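Local coordinates for sugar kinase (Agrobacterium tumefaciens, PDB 2RBC), which probably phosphorylates a sugar or related carbohydrate using ATP, as a member of the ribokinase-like pfkB family, at residues V35-V46 / Y59-S70; A115-T124 / I135-L143. All coordinates share one frame; numbering follows the deposited sequence.

Interactions 1 and 2 are the two halves of one small four-stranded sheet, and they illustrate how a lid can be built from successive strand pairs. Strands 39-45 and 121-127 meet in its middle, where the backbone of L40 and T42 bonds to S123, while 60-66 and 133-138 form its outer strands within the chain. Both contacts are largely buried and both reach the second subunit. Interaction 1 lies nearer the centre of the chain; its apolar rows give way to an acidic pair and, at one end, a salt bridge. Interaction 2 is a hairpin farther out, where arginines, an aspartate and two waters carry more of the contact, with a sulfate weakly bound at its edge.

Interaction 1. Residues V35-V46 / Y59-S70; sequences VGAAVLDTLFRV and YEVLQIAEGMAS
L43 and I64 meet on one face of the strand pair 39-45/60-66, with L43 CD1 4.0 Å from I64 CG2; L62 lies alongside L43. D41 with I64 and L43 with L62 are hydrogen-bonded antiparallel pairs. On the other face V61 CG2 reaches F44 CD1 at 3.7 Å, while V61 CG1 touches the methyl of T42. That methyl stands anti to the backbone N, which leaves OG1 (chi1 -55°) beside Q63, whose NE2 donates to T42 OG1 at 3.0 Å with the hydroxyl nearly in the amide plane. R97 takes the other end of this amide. Toward the helix, D41 and E66 cross at about a right angle, their carboxylate planes 80° apart and D41 OD2 only 2.4 Å from E66 OE2. D41 OD1 bonds a glycerol and E66 OE1 the backbone N of R313. S70 OG donates a hydrogen bond to A37 O (2.7 Å), on an in-plane lone pair, tying the first turn of helix 68-78 to the loop ahead of strand 39-45. At the far end the extended R45 chain forms a salt bridge from NH1 to E60 OE1 (2.8 Å) in the guanidinium plane, while its aliphatic part lies against the ring of Y59. This antiparallel pair is half of the lid sheet of ribokinase-like kinases, and the glycerol, probably from the crystallisation liquor, is consistent with a sugar pocket on the D41 face.

Interaction 2. Residues A115-T124 / I135-L143; sequences APGARSALST and IVPFYDHRL. With EDO (1,2-ethanediol), chain H; SO4 (sulfate ion), chain F.
R119 and F138 meet in a tilted, offset contact: F138 CZ stands 3.5 Å from R119 CZ, over the centre of one guanidinium face, the planes 36° apart. A bend at chi3 (64°) carries the guanidinium over the CZ end of the ring, and R119 NH2 bonds V61 O of the second subunit. F138 CG stands anti to the backbone N (chi1 172°), which sets the ring edge against S120 O and R119 CB. F138 CB packs on L122 CG.

D140 OD2 accepts the R119 N-H at 2.8 Å from the anti side, and two donors from R142: NE on the syn lone pair, and NH2 from above the carboxylate plane. D140 OD1 takes R142 N at 3.0 Å, closing an Asx turn. The three donors on OD2 probably favour the charged carboxylate; the two from R142, which form a side-on salt bridge, hold its guanidinium in place. G117 O lies over one face of that group, 3.3 Å from R142 CZ, while its outer edge makes weak bonds to a sulfate, probably from the crystallisation liquor. L143 packs against the backbone of R119, with CD2 3.7 Å from A118 CB.

Paired backbone bonds of L122 with F138 (one weak) and T124 with V136 join the strands; water 2 links S123 OG to F138 O, and water 1 bridges R119 O and D140 N in the loops. T124 OG1 meets its counterpart in the second subunit. The arrangement is a beta hairpin of the lid, whose outer strand joins the dimer interface, as in the beta-clasp of ribokinase.

Interaction 1. Residues V35-V46 / Y59-S70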
# COMPACT_ATOMS: atom_id res chain seq x y z
N VAL A 35 -4.83 -3.08 -23.94
CA VAL A 35 -4.18 -1.79 -23.75
C VAL A 35 -4.81 -1.02 -22.60
O VAL A 35 -6.04 -0.87 -22.55
CB VAL A 35 -4.33 -0.91 -24.99
CG1 VAL A 35 -3.63 0.43 -24.81
CG2 VAL A 35 -3.83 -1.68 -26.26
N GLY A 36 -3.97 -0.57 -21.67
CA GLY A 36 -4.38 0.32 -20.59
C GLY A 36 -3.71 0.19 -19.24
O GLY A 36 -2.50 0.14 -19.14
N ALA A 37 -4.52 0.10 -18.20
CA ALA A 37 -4.05 0.11 -16.82
C ALA A 37 -3.23 -1.08 -16.34
O ALA A 37 -3.55 -2.23 -16.63
CB ALA A 37 -5.24 0.33 -15.89
N ALA A 38 -2.19 -0.76 -15.57
CA ALA A 38 -1.24 -1.68 -14.94
C ALA A 38 -0.89 -1.06 -13.59
O ALA A 38 -0.14 -0.05 -13.54
CB ALA A 38 0.00 -1.87 -15.80
N VAL A 39 -1.44 -1.62 -12.52
CA VAL A 39 -1.48 -0.97 -11.18
C VAL A 39 -1.11 -2.03 -10.14
O VAL A 39 -1.64 -3.17 -10.21
CB VAL A 39 -2.93 -0.45 -10.81
CG1 VAL A 39 -2.96 0.29 -9.47
CG2 VAL A 39 -3.51 0.45 -11.90
N LEU A 40 -0.24 -1.66 -9.20
CA LEU A 40 0.04 -2.54 -8.04
C LEU A 40 -0.99 -2.31 -6.94
O LEU A 40 -0.94 -1.31 -6.23
CB LEU A 40 1.45 -2.38 -7.49
CG LEU A 40 1.90 -3.41 -6.43
CD1 LEU A 40 1.98 -4.80 -7.06
CD2 LEU A 40 3.24 -2.99 -5.91
N ASP A 41 -1.94 -3.23 -6.83
CA ASP A 41 -2.93 -3.19 -5.77
C ASP A 41 -2.45 -3.93 -4.52
O ASP A 41 -1.96 -5.04 -4.62
CB ASP A 41 -4.24 -3.87 -6.20
CG ASP A 41 -5.08 -3.03 -7.18
OD1 ASP A 41 -4.78 -1.84 -7.38
OD2 ASP A 41 -6.08 -3.59 -7.72
N THR A 42 -2.68 -3.32 -3.35
CA THR A 42 -2.61 -4.01 -2.09
C THR A 42 -4.01 -4.08 -1.50
O THR A 42 -4.65 -3.05 -1.20
CB THR A 42 -1.62 -3.38 -1.13
OG1 THR A 42 -0.36 -3.32 -1.78
CG2 THR A 42 -1.48 -4.25 0.11
N LEU A 43 -4.48 -5.33 -1.37
CA LEU A 43 -5.83 -5.65 -0.96
C LEU A 43 -5.78 -6.14 0.47
O LEU A 43 -5.15 -7.15 0.74
CB LEU A 43 -6.44 -6.76 -1.85
CG LEU A 43 -6.32 -6.63 -3.38
CD1 LEU A 43 -7.05 -7.79 -4.02
CD2 LEU A 43 -6.86 -5.27 -3.85
N PHE A 44 -6.40 -5.37 1.37
CA PHE A 44 -6.41 -5.63 2.79
C PHE A 44 -7.80 -6.12 3.14
O PHE A 44 -8.76 -5.36 3.00
CB PHE A 44 -6.17 -4.33 3.59
CG PHE A 44 -4.80 -3.74 3.43
CD1 PHE A 44 -3.77 -4.12 4.26
CD2 PHE A 44 -4.57 -2.74 2.50
CE1 PHE A 44 -2.52 -3.55 4.15
CE2 PHE A 44 -3.32 -2.14 2.41
CZ PHE A 44 -2.30 -2.57 3.21
N ARG A 45 -7.91 -7.36 3.58
CA ARG A 45 -9.20 -8.01 3.89
C ARG A 45 -9.46 -7.82 5.38
O ARG A 45 -8.65 -8.22 6.22
CB ARG A 45 -9.15 -9.48 3.50
CG ARG A 45 -10.47 -10.07 3.14
CD ARG A 45 -10.31 -11.52 2.91
NE ARG A 45 -11.58 -12.14 2.53
CZ ARG A 45 -11.69 -13.42 2.20
NH1 ARG A 45 -10.65 -14.21 2.22
NH2 ARG A 45 -12.88 -13.91 1.85
N VAL A 46 -10.54 -7.13 5.69
CA VAL A 46 -10.88 -6.78 7.04
C VAL A 46 -12.30 -7.27 7.37
O VAL A 46 -13.07 -7.57 6.47
CB VAL A 46 -10.80 -5.26 7.24
CG1 VAL A 46 -9.36 -4.76 6.98
CG2 VAL A 46 -11.82 -4.53 6.33
N TYR A 59 -6.98 -9.38 8.12
CA TYR A 59 -6.70 -10.78 8.36
C TYR A 59 -6.08 -11.47 7.18
O TYR A 59 -5.56 -12.56 7.33
CB TYR A 59 -7.90 -11.55 8.89
CG TYR A 59 -9.10 -11.55 8.02
CD1 TYR A 59 -9.29 -12.53 7.06
CD2 TYR A 59 -10.10 -10.62 8.22
CE1 TYR A 59 -10.46 -12.55 6.28
CE2 TYR A 59 -11.24 -10.61 7.46
CZ TYR A 59 -11.43 -11.57 6.49
OH TYR A 59 -12.59 -11.51 5.72
N GLU A 60 -6.09 -10.82 6.02
CA GLU A 60 -5.45 -11.34 4.83
C GLU A 60 -4.99 -10.14 4.02
O GLU A 60 -5.68 -9.13 3.98
CB GLU A 60 -6.45 -12.18 4.03
CG GLU A 60 -5.84 -12.94 2.90
CD GLU A 60 -6.81 -13.93 2.28
OE1 GLU A 60 -7.93 -14.08 2.80
OE2 GLU A 60 -6.42 -14.51 1.26
N VAL A 61 -3.80 -10.23 3.43
CA VAL A 61 -3.27 -9.14 2.59
C VAL A 61 -2.70 -9.74 1.31
O VAL A 61 -1.91 -10.68 1.36
CB VAL A 61 -2.18 -8.28 3.33
CG1 VAL A 61 -1.62 -7.18 2.43
CG2 VAL A 61 -2.75 -7.70 4.65
N LEU A 62 -3.08 -9.19 0.17
CA LEU A 62 -2.60 -9.65 -1.14
C LEU A 62 -2.13 -8.45 -1.94
O LEU A 62 -2.87 -7.48 -2.10
CB LEU A 62 -3.71 -10.34 -1.93
CG LEU A 62 -3.45 -10.92 -3.36
CD1 LEU A 62 -2.46 -12.09 -3.33
CD2 LEU A 62 -4.73 -11.29 -4.08
N GLN A 63 -0.89 -8.53 -2.41
CA GLN A 63 -0.37 -7.61 -3.39
C GLN A 63 -0.40 -8.23 -4.77
O GLN A 63 0.16 -9.30 -4.97
CB GLN A 63 1.04 -7.19 -3.03
CG GLN A 63 1.08 -6.40 -1.74
CD GLN A 63 2.42 -5.71 -1.51
OE1 GLN A 63 3.40 -6.35 -1.24
NE2 GLN A 63 2.42 -4.39 -1.57
N ILE A 64 -1.11 -7.57 -5.68
CA ILE A 64 -1.37 -8.09 -7.00
C ILE A 64 -1.33 -6.97 -8.06
O ILE A 64 -1.95 -5.92 -7.92
CB ILE A 64 -2.69 -8.96 -7.03
CG1 ILE A 64 -2.86 -9.63 -8.39
CG2 ILE A 64 -3.96 -8.21 -6.56
CD1 ILE A 64 -3.84 -10.81 -8.35
N ALA A 65 -0.59 -7.21 -9.14
CA ALA A 65 -0.59 -6.30 -10.27
C ALA A 65 -1.83 -6.59 -11.11
O ALA A 65 -2.07 -7.72 -11.54
CB ALA A 65 0.69 -6.45 -11.14
N GLU A 66 -2.64 -5.56 -11.27
CA GLU A 66 -3.88 -5.68 -11.98
C GLU A 66 -4.27 -4.31 -12.53
O GLU A 66 -3.41 -3.55 -12.90
CB GLU A 66 -4.93 -6.39 -11.07
CG GLU A 66 -5.26 -5.68 -9.76
CD GLU A 66 -6.16 -6.49 -8.87
OE1 GLU A 66 -6.46 -7.66 -9.22
OE2 GLU A 66 -6.63 -5.96 -7.85
N GLY A 67 -5.55 -3.99 -12.63
CA GLY A 67 -5.98 -2.84 -13.44
C GLY A 67 -6.82 -3.38 -14.58
O GLY A 67 -6.76 -4.55 -14.88
N MSE A 68 -7.66 -2.54 -15.19
CA MSE A 68 -8.61 -3.03 -16.17
C MSE A 68 -7.96 -3.82 -17.29
O MSE A 68 -8.28 -4.98 -17.47
CB MSE A 68 -9.43 -1.89 -16.73
CG MSE A 68 -10.27 -1.22 -15.65
SE MSE A 68 -11.11 0.41 -16.34
CE MSE A 68 -9.55 1.58 -16.54
N ALA A 69 -7.04 -3.22 -18.04
CA ALA A 69 -6.40 -3.95 -19.15
C ALA A 69 -5.60 -5.17 -18.69
O ALA A 69 -5.53 -6.20 -19.39
CB ALA A 69 -5.52 -3.05 -20.00
N SER A 70 -4.94 -5.04 -17.55
CA SER A 70 -4.01 -6.08 -17.09
C SER A 70 -4.80 -7.34 -16.69
O SER A 70 -4.39 -8.46 -16.97
CB SER A 70 -3.22 -5.57 -15.88
OG SER A 70 -2.31 -4.58 -16.30

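Interaction 2. Residues A115-T124 / I135-L143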
# COMPACT_ATOMS: atom_id res chain seq x y z
N ALA A 115 7.90 4.73 -18.54
CA ALA A 115 7.85 6.17 -18.75
C ALA A 115 8.90 6.80 -17.84
O ALA A 115 8.73 6.86 -16.64
CB ALA A 115 6.46 6.70 -18.47
N PRO A 116 10.03 7.27 -18.41
CA PRO A 116 11.05 7.83 -17.50
C PRO A 116 10.53 9.05 -16.71
O PRO A 116 9.79 9.88 -17.25
CB PRO A 116 12.22 8.19 -18.44
CG PRO A 116 11.59 8.34 -19.82
CD PRO A 116 10.45 7.31 -19.82
N GLY A 117 10.86 9.08 -15.42
CA GLY A 117 10.34 10.11 -14.51
C GLY A 117 8.88 10.04 -14.06
O GLY A 117 8.45 10.86 -13.24
N ALA A 118 8.11 9.08 -14.57
CA ALA A 118 6.76 8.85 -14.06
C ALA A 118 6.84 7.87 -12.89
O ALA A 118 7.78 7.07 -12.77
CB ALA A 118 5.81 8.31 -15.18
N ARG A 119 5.86 7.96 -12.01
CA ARG A 119 5.72 7.04 -10.92
C ARG A 119 4.65 6.04 -11.30
O ARG A 119 3.60 6.41 -11.82
CB ARG A 119 5.35 7.76 -9.63
CG ARG A 119 6.51 8.62 -9.13
CD ARG A 119 6.09 9.49 -7.94
NE ARG A 119 5.74 8.66 -6.79
CZ ARG A 119 5.06 9.07 -5.72
NH1 ARG A 119 4.63 10.33 -5.59
NH2 ARG A 119 4.81 8.19 -4.75
N SER A 120 4.92 4.78 -11.02
CA SER A 120 3.98 3.71 -11.33
C SER A 120 2.73 3.79 -10.45
O SER A 120 2.80 4.19 -9.29
CB SER A 120 4.62 2.35 -11.10
OG SER A 120 5.72 2.15 -11.94
N ALA A 121 1.60 3.35 -11.01
CA ALA A 121 0.33 3.37 -10.33
C ALA A 121 0.29 2.28 -9.28
O ALA A 121 0.76 1.17 -9.48
CB ALA A 121 -0.84 3.18 -11.33
N LEU A 122 -0.32 2.63 -8.15
CA LEU A 122 -0.57 1.66 -7.09
C LEU A 122 -1.85 2.08 -6.39
O LEU A 122 -2.19 3.29 -6.41
CB LEU A 122 0.63 1.61 -6.11
CG LEU A 122 0.98 2.86 -5.31
CD1 LEU A 122 0.17 2.97 -3.98
CD2 LEU A 122 2.48 2.89 -5.03
N SER A 123 -2.57 1.12 -5.80
CA SER A 123 -3.71 1.43 -4.94
C SER A 123 -3.77 0.61 -3.66
O SER A 123 -3.32 -0.53 -3.64
CB SER A 123 -5.03 1.20 -5.67
OG SER A 123 -5.03 1.84 -6.94
N THR A 124 -4.32 1.20 -2.60
CA THR A 124 -4.80 0.41 -1.47
C THR A 124 -6.31 0.18 -1.63
O THR A 124 -7.06 1.12 -1.89
CB THR A 124 -4.48 1.05 -0.13
OG1 THR A 124 -3.11 0.77 0.20
CG2 THR A 124 -5.39 0.52 0.99
N ILE A 135 -11.26 2.35 -1.81
CA ILE A 135 -10.09 2.45 -2.68
C ILE A 135 -9.38 3.79 -2.51
O ILE A 135 -10.02 4.86 -2.43
CB ILE A 135 -10.43 2.22 -4.17
CG1 ILE A 135 -9.16 2.27 -5.05
CG2 ILE A 135 -11.44 3.27 -4.64
CD1 ILE A 135 -9.33 1.70 -6.43
N VAL A 136 -8.06 3.73 -2.43
CA VAL A 136 -7.21 4.89 -2.31
C VAL A 136 -6.17 4.71 -3.41
O VAL A 136 -5.23 3.94 -3.28
CB VAL A 136 -6.59 5.05 -0.91
CG1 VAL A 136 -5.91 6.39 -0.80
CG2 VAL A 136 -7.66 4.86 0.19
N PRO A 137 -6.44 5.29 -4.56
CA PRO A 137 -5.61 5.08 -5.72
C PRO A 137 -4.61 6.18 -5.94
O PRO A 137 -4.96 7.37 -5.83
CB PRO A 137 -6.62 5.07 -6.85
CG PRO A 137 -7.61 6.09 -6.42
CD PRO A 137 -7.65 6.06 -4.90
N PHE A 138 -3.39 5.79 -6.27
CA PHE A 138 -2.37 6.70 -6.70
C PHE A 138 -2.18 6.55 -8.20
O PHE A 138 -1.96 5.46 -8.68
CB PHE A 138 -1.02 6.42 -6.01
CG PHE A 138 0.10 7.23 -6.57
CD1 PHE A 138 0.13 8.59 -6.37
CD2 PHE A 138 1.09 6.64 -7.34
CE1 PHE A 138 1.15 9.37 -6.91
CE2 PHE A 138 2.10 7.41 -7.88
CZ PHE A 138 2.12 8.77 -7.67
N TYR A 139 -2.23 7.66 -8.92
CA TYR A 139 -2.04 7.66 -10.37
C TYR A 139 -1.26 8.92 -10.78
O TYR A 139 -1.66 10.02 -10.46
CB TYR A 139 -3.39 7.61 -11.10
CG TYR A 139 -3.24 7.81 -12.59
CD1 TYR A 139 -2.55 6.89 -13.36
CD2 TYR A 139 -3.72 8.94 -13.21
CE1 TYR A 139 -2.36 7.08 -14.71
CE2 TYR A 139 -3.55 9.14 -14.59
CZ TYR A 139 -2.88 8.19 -15.32
OH TYR A 139 -2.71 8.41 -16.67
N ASP A 140 -0.15 8.74 -11.48
CA ASP A 140 0.63 9.83 -12.05
C ASP A 140 0.32 9.97 -13.55
O ASP A 140 0.71 9.12 -14.33
CB ASP A 140 2.10 9.48 -11.84
CG ASP A 140 3.05 10.53 -12.34
OD1 ASP A 140 2.61 11.57 -12.91
OD2 ASP A 140 4.28 10.30 -12.15
N HIS A 141 -0.35 11.05 -13.95
CA HIS A 141 -0.67 11.28 -15.38
C HIS A 141 0.55 11.21 -16.31
O HIS A 141 0.42 10.94 -17.48
CB HIS A 141 -1.35 12.64 -15.55
CG HIS A 141 -0.41 13.79 -15.32
ND1 HIS A 141 -0.30 14.43 -14.10
CD2 HIS A 141 0.50 14.38 -16.13
CE1 HIS A 141 0.62 15.38 -14.18
NE2 HIS A 141 1.13 15.36 -15.40
N ARG A 142 1.73 11.47 -15.78
CA ARG A 142 2.95 11.42 -16.59
C ARG A 142 3.21 10.04 -17.18
O ARG A 142 3.97 9.90 -18.13
CB ARG A 142 4.16 11.81 -15.78
CG ARG A 142 4.16 13.27 -15.32
CD ARG A 142 5.37 13.58 -14.45
NE ARG A 142 5.41 12.76 -13.25
CZ ARG A 142 6.20 12.97 -12.21
NH1 ARG A 142 7.06 14.00 -12.19
NH2 ARG A 142 6.14 12.14 -11.16
N LEU A 143 2.57 9.02 -16.63
CA LEU A 143 2.65 7.68 -17.20
C LEU A 143 2.28 7.67 -18.71
O LEU A 143 2.88 6.95 -19.50
CB LEU A 143 1.74 6.73 -16.41
CG LEU A 143 2.29 6.24 -15.06
CD1 LEU A 143 1.20 5.52 -14.30
CD2 LEU A 143 3.50 5.37 -15.29
C1 EDO H . -0.08 -0.62 0.44
O1 EDO H . 0.71 -0.33 1.61
C2 EDO H . -0.20 0.60 -0.48
O2 EDO H . -1.36 0.52 -1.33
S SO4 F . 8.01 13.28 -8.12
O1 SO4 F . 6.57 13.11 -7.90
O2 SO4 F . 8.27 14.46 -8.95
O3 SO4 F . 8.67 13.45 -6.84
O4 SO4 F . 8.54 12.10 -8.78
O HOH W 1 1.05 6.52 -10.91
O HOH W 2 -3.98 3.60 -8.92